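Local coordinates for protein aminoglycoside N(3)-acetyltransferase III (Serratia marcescens, PDB 7LAO) that acetylates the 3-amino group of 2-deoxystreptamine antibiotics such as gentamicin, kanamycin and tobramycin with acetyl-CoA, making the bacterium resistant to them, at residues A[163-168]-A[247-252]. Numbering follows the deposited sequence. Where two conformers were deposited one is given.
Sequences APLDSV and PSYLFE
Leu165 reaches strand 246-252 with a single methyl, and that one bump serves two aromatic rings. Its CD2 sits over the middle of the Tyr249 ring, 3.9 Å from the centroid and 9° off the normal, a CH-pi contact. The same methyl abuts the Phe251 ring at its rim, with CD2 3.9 Å from CZ and close to the ring plane, so the hollow it fills has a tyrosine face for one wall and a phenylalanine edge for another. Both rings lie on the same side of the strand because Tyr249 and Phe251 alternate with Leu250, and a shared first torsion (chi1 -64° and -58°) turns them alike, their planes nearly parallel, letting one methyl meet face and edge at once. This strand runs antiparallel to strand 157-161 in the mixed sheet of this antibiotic N-acetyltransferase family member, and the loop leaving 157-161 for helix 170-177 makes a short 3-10 turn that presents Leu165 to the rings. There Pro164 O accepts from both the backbone N and, at 2.8 Å, the OG of Ser167. Farther along, Val168 brings CG2 obliquely to Phe251 CE2, 4.2 Å away. Beside the Tyr249 ring, in its plane, a water donates to both Ala163 O and Pro247 O.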
ATOM      1  N   ALA A 163      12.151   2.579   1.629  1.00 38.03           N
ATOM      2  CA  ALA A 163      11.597   1.234   1.514  1.00 36.78           C
ATOM      3  C   ALA A 163      12.094   0.599   0.209  1.00 32.83           C
ATOM      4  O   ALA A 163      12.429   1.311  -0.733  1.00 30.04           O
ATOM      5  CB  ALA A 163      10.065   1.274   1.538  1.00 32.78           C
ATOM      6  N   PRO A 164      12.199  -0.721   0.136  1.00 35.36           N
ATOM      7  CA  PRO A 164      12.769  -1.340  -1.070  1.00 37.64           C
ATOM      8  C   PRO A 164      11.753  -1.351  -2.217  1.00 35.08           C
ATOM      9  O   PRO A 164      10.549  -1.118  -2.036  1.00 29.75           O
ATOM     10  CB  PRO A 164      13.143  -2.749  -0.609  1.00 38.08           C
ATOM     11  CG  PRO A 164      12.195  -3.006   0.568  1.00 45.07           C
ATOM     12  CD  PRO A 164      11.943  -1.695   1.217  1.00 42.04           C
ATOM     13  N   LEU A 165      12.270  -1.625  -3.430  1.00 32.09           N
ATOM     14  CA  LEU A 165      11.415  -1.609  -4.607  1.00 35.89           C
ATOM     15  C   LEU A 165      10.275  -2.637  -4.523  1.00 35.61           C
ATOM     16  O   LEU A 165       9.218  -2.429  -5.131  1.00 32.80           O
ATOM     17  CB  LEU A 165      12.267  -1.848  -5.839  1.00 40.86           C
ATOM     18  CG  LEU A 165      13.240  -0.742  -6.233  1.00 37.01           C
ATOM     19  CD1 LEU A 165      13.715  -1.130  -7.614  1.00 40.42           C
ATOM     20  CD2 LEU A 165      12.539   0.612  -6.272  1.00 32.10           C
ATOM     21  N   ASP A 166      10.460  -3.744  -3.782  1.00 33.83           N
ATOM     22  CA  ASP A 166       9.371  -4.707  -3.652  1.00 38.87           C
ATOM     23  C   ASP A 166       8.187  -4.171  -2.846  1.00 42.37           C
ATOM     24  O   ASP A 166       7.152  -4.851  -2.783  1.00 35.76           O
ATOM     25  CB  ASP A 166       9.859  -6.040  -3.050  1.00 40.06           C
ATOM     26  CG  ASP A 166      10.398  -5.910  -1.625  1.00 57.07           C
ATOM     27  OD1 ASP A 166      10.353  -4.809  -1.047  1.00 64.74           O
ATOM     28  OD2 ASP A 166      10.881  -6.927  -1.076  1.00 62.93           O
ATOM     29  N   SER A 167       8.277  -2.994  -2.230  1.00 38.78           N
ATOM     30  CA  SER A 167       7.139  -2.483  -1.482  0.50 36.38           C
ATOM     31  C   SER A 167       6.213  -1.597  -2.334  1.00 36.92           C
ATOM     32  O   SER A 167       5.329  -0.934  -1.772  1.00 34.67           O
ATOM     33  CB  SER A 167       7.622  -1.729  -0.229  0.50 36.85           C
ATOM     34  OG  SER A 167       8.269  -0.509  -0.543  0.50 35.99           O
ATOM     35  N   VAL A 168       6.385  -1.580  -3.676  1.00 34.30           N
ATOM     36  CA  VAL A 168       5.544  -0.741  -4.555  1.00 31.81           C
ATOM     37  C   VAL A 168       4.165  -1.375  -4.773  1.00 30.13           C
ATOM     38  O   VAL A 168       3.893  -2.035  -5.793  1.00 30.31           O
ATOM     39  CB  VAL A 168       6.254  -0.438  -5.899  1.00 30.18           C
ATOM     40  CG1 VAL A 168       5.378   0.467  -6.772  1.00 24.67           C
ATOM     41  CG2 VAL A 168       7.550   0.290  -5.658  1.00 39.18           C
ATOM     42  N   PRO A 247      17.605   6.835   1.239  1.00 37.73           N
ATOM     43  CA  PRO A 247      17.447   6.802  -0.231  1.00 37.30           C
ATOM     44  C   PRO A 247      15.977   6.652  -0.607  1.00 43.17           C
ATOM     45  O   PRO A 247      15.266   5.791  -0.074  1.00 39.32           O
ATOM     46  CB  PRO A 247      18.233   5.565  -0.659  1.00 34.45           C
ATOM     47  CG  PRO A 247      18.387   4.746   0.587  1.00 48.95           C
ATOM     48  CD  PRO A 247      18.475   5.747   1.720  1.00 45.15           C
ATOM     49  N   SER A 248      15.521   7.480  -1.526  1.00 27.39           N
ATOM     50  CA  SER A 248      14.084   7.557  -1.733  1.00 25.61           C
ATOM     51  C   SER A 248      13.763   7.613  -3.220  1.00 24.81           C
ATOM     52  O   SER A 248      14.606   8.009  -4.035  1.00 27.05           O
ATOM     53  CB  SER A 248      13.469   8.751  -0.982  1.00 25.77           C
ATOM     54  OG  SER A 248      13.529   8.540   0.432  1.00 29.70           O
ATOM     55  N   TYR A 249      12.543   7.175  -3.559  1.00 24.88           N
ATOM     56  CA  TYR A 249      12.060   7.132  -4.944  1.00 31.56           C
ATOM     57  C   TYR A 249      10.699   7.795  -5.030  1.00 28.32           C
ATOM     58  O   TYR A 249       9.867   7.666  -4.112  1.00 22.75           O
ATOM     59  CB  TYR A 249      11.871   5.714  -5.469  1.00 26.13           C
ATOM     60  CG  TYR A 249      13.118   4.882  -5.567  1.00 25.35           C
ATOM     61  CD1 TYR A 249      13.710   4.332  -4.427  1.00 26.82           C
ATOM     62  CD2 TYR A 249      13.694   4.617  -6.825  1.00 28.23           C
ATOM     63  CE1 TYR A 249      14.857   3.546  -4.527  1.00 38.14           C
ATOM     64  CE2 TYR A 249      14.828   3.836  -6.923  1.00 29.30           C
ATOM     65  CZ  TYR A 249      15.407   3.300  -5.793  1.00 34.85           C
ATOM     66  OH  TYR A 249      16.536   2.538  -5.896  1.00 42.95           O
ATOM     67  N   LEU A 250      10.452   8.475  -6.148  1.00 25.48           N
ATOM     68  CA  LEU A 250       9.115   8.967  -6.444  1.00 20.58           C
ATOM     69  C   LEU A 250       8.756   8.521  -7.878  1.00 24.10           C
ATOM     70  O   LEU A 250       9.473   8.847  -8.842  1.00 22.44           O
ATOM     71  CB  LEU A 250       9.004  10.495  -6.261  1.00 21.01           C
ATOM     72  CG  LEU A 250       7.597  11.116  -6.490  1.00 21.56           C
ATOM     73  CD1 LEU A 250       6.538  10.677  -5.482  1.00 21.82           C
ATOM     74  CD2 LEU A 250       7.685  12.659  -6.574  1.00 28.61           C
ATOM     75  N   PHE A 251       7.702   7.718  -7.984  1.00 22.46           N
ATOM     76  CA  PHE A 251       7.181   7.132  -9.233  1.00 24.12           C
ATOM     77  C   PHE A 251       5.801   7.679  -9.576  1.00 29.31           C
ATOM     78  O   PHE A 251       4.921   7.791  -8.706  1.00 23.85           O
ATOM     79  CB  PHE A 251       7.027   5.616  -9.093  1.00 22.14           C
ATOM     80  CG  PHE A 251       8.260   4.893  -8.748  1.00 27.94           C
ATOM     81  CD1 PHE A 251       9.235   4.704  -9.704  1.00 25.39           C
ATOM     82  CD2 PHE A 251       8.443   4.332  -7.476  1.00 28.49           C
ATOM     83  CE1 PHE A 251      10.410   3.992  -9.435  1.00 29.17           C
ATOM     84  CE2 PHE A 251       9.639   3.612  -7.184  1.00 30.63           C
ATOM     85  CZ  PHE A 251      10.593   3.439  -8.151  1.00 33.52           C
ATOM     86  N   GLU A 252       5.563   7.926 -10.872  1.00 26.53           N
ATOM     87  CA  GLU A 252       4.229   8.265 -11.365  1.00 23.28           C
ATOM     88  C   GLU A 252       3.414   6.989 -11.482  1.00 24.35           C
ATOM     89  O   GLU A 252       3.817   6.061 -12.216  1.00 27.40           O
ATOM     90  CB  GLU A 252       4.327   8.957 -12.722  1.00 33.08           C
ATOM     91  CG  GLU A 252       3.079   9.595 -13.171  1.00 50.47           C
ATOM     92  CD  GLU A 252       2.841   9.442 -14.669  1.00 57.05           C
ATOM     93  OE1 GLU A 252       1.828   8.810 -15.058  1.00 55.71           O
ATOM     94  OE2 GLU A 252       3.680   9.950 -15.451  1.00 62.96           O
TER
HETATM   95  O   HOH W   1      14.300   3.313  -1.120  1.00 41.11           O